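Local coordinates for protein acyl-CoA thioester hydrolase ybgC (Escherichia coli K-12, PDB 3GRH) that is a putative thioesterase of the outer membrane that belongs to the pectinesterase family yet neither binds pectin nor has pectinesterase activity, at residues Leu342-Asp345 and Ala346-Gly350. Sequence-based numbering, arbitrary orientation.
Sequences LDVD and ANTNG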
# COMPACT_ATOMS: atom_id res chain seq x y z
N LEU A 342 -9.18 -9.63 2.00
CA LEU A 342 -10.21 -8.60 1.87
C LEU A 342 -11.16 -9.08 0.78
O LEU A 342 -10.95 -8.83 -0.40
CB LEU A 342 -9.56 -7.24 1.49
CG LEU A 342 -10.40 -6.01 1.26
CD1 LEU A 342 -11.26 -5.75 2.46
CD2 LEU A 342 -9.50 -4.82 0.99
N ASP A 343 -12.20 -9.82 1.22
CA ASP A 343 -13.08 -10.55 0.31
C ASP A 343 -14.21 -9.62 -0.18
O ASP A 343 -15.37 -9.74 0.19
CB ASP A 343 -13.63 -11.78 0.98
CG ASP A 343 -12.67 -12.92 1.04
OD1 ASP A 343 -11.50 -12.82 0.57
OD2 ASP A 343 -13.15 -13.96 1.58
N VAL A 344 -13.84 -8.70 -1.04
CA VAL A 344 -14.72 -7.63 -1.52
C VAL A 344 -15.78 -8.11 -2.49
O VAL A 344 -16.89 -7.50 -2.64
CB VAL A 344 -13.91 -6.49 -2.14
CG1 VAL A 344 -13.27 -5.63 -1.07
CG2 VAL A 344 -12.86 -6.98 -3.13
N ASP A 345 -15.49 -9.23 -3.15
CA ASP A 345 -16.36 -9.82 -4.12
C ASP A 345 -16.08 -11.33 -4.22
O ASP A 345 -15.11 -11.82 -3.67
CB ASP A 345 -16.21 -9.05 -5.47
CG ASP A 345 -14.80 -9.10 -6.04
OD1 ASP A 345 -14.17 -10.15 -5.84
OD2 ASP A 345 -14.32 -8.12 -6.69
N ALA A 346 -16.92 -12.06 -4.95
CA ALA A 346 -16.80 -13.52 -4.93
C ALA A 346 -15.52 -14.03 -5.60
O ALA A 346 -14.96 -15.08 -5.22
CB ALA A 346 -18.07 -14.18 -5.48
N ASN A 347 -14.97 -13.23 -6.49
CA ASN A 347 -13.82 -13.72 -7.20
C ASN A 347 -12.55 -13.17 -6.61
O ASN A 347 -11.64 -12.90 -7.34
CB ASN A 347 -13.88 -13.38 -8.68
CG ASN A 347 -12.89 -14.21 -9.53
OD1 ASN A 347 -12.70 -15.43 -9.30
ND2 ASN A 347 -12.26 -13.56 -10.52
N THR A 348 -12.48 -13.00 -5.30
CA THR A 348 -11.27 -12.49 -4.63
C THR A 348 -10.71 -13.61 -3.74
O THR A 348 -11.47 -14.32 -3.09
CB THR A 348 -11.60 -11.28 -3.72
OG1 THR A 348 -12.00 -10.19 -4.58
CG2 THR A 348 -10.42 -10.88 -2.87
N ASN A 349 -9.38 -13.70 -3.69
CA ASN A 349 -8.69 -14.61 -2.76
C ASN A 349 -7.33 -13.99 -2.50
O ASN A 349 -6.39 -14.19 -3.23
CB ASN A 349 -8.56 -16.01 -3.35
CG ASN A 349 -8.08 -16.99 -2.37
OD1 ASN A 349 -8.18 -16.75 -1.16
ND2 ASN A 349 -7.71 -18.17 -2.85
N GLY A 350 -7.24 -13.07 -1.53
CA GLY A 350 -6.06 -12.26 -1.45
C GLY A 350 -4.74 -13.00 -1.36
O GLY A 350 -4.60 -13.96 -0.60
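Asp345 and Thr348 stand at the two ends of a type I beta turn and are joined by both side chain and backbone. The hydroxyl OG1 of Thr348 donates a short bond (2.5 Å) to OD1 of Asp345, arriving from above the carboxylate, 48° out of its plane. Asp345 bears CG between its own N and carbonyl carbon (chi1 61°), which swings the carboxylate back over the turn; with a single methylene, aspartate is short enough to reach the N-H two residues on. There OD1 also takes a bond from N of Asn347 at 3.2 Å, in the manner of an Asx turn, though this bond is weak, as is the turn's own, from N of Thr348 to O of Asp345. Were Asp345 an alanine, the Thr348 hydroxyl and the Asn347 amide would probably lose their common acceptor, and Arg285 its salt bridge to OD2.

Thr348 suits its place by having two unlike branches. OG1, anti to the carbonyl carbon (chi1 -67°), faces Asp345 as the donor, with methyl CG2 of Val344 as a van der Waals neighbour, while Thr348 CG2 rests 3.3 Å from O of Leu342. Just before the turn, Asp343 centres an inverse gamma turn; its OD1 is hydrogen-bonded to the Ser341 hydroxyl, while OD2 takes Ser375 OG and a salt bridge to Arg377.

The loop links strand 337-342 to strand 351-355 of the parallel beta-helix, with Leu342 near the predicted nucleophile Asp280 and Asp343 packed on strand 369-373.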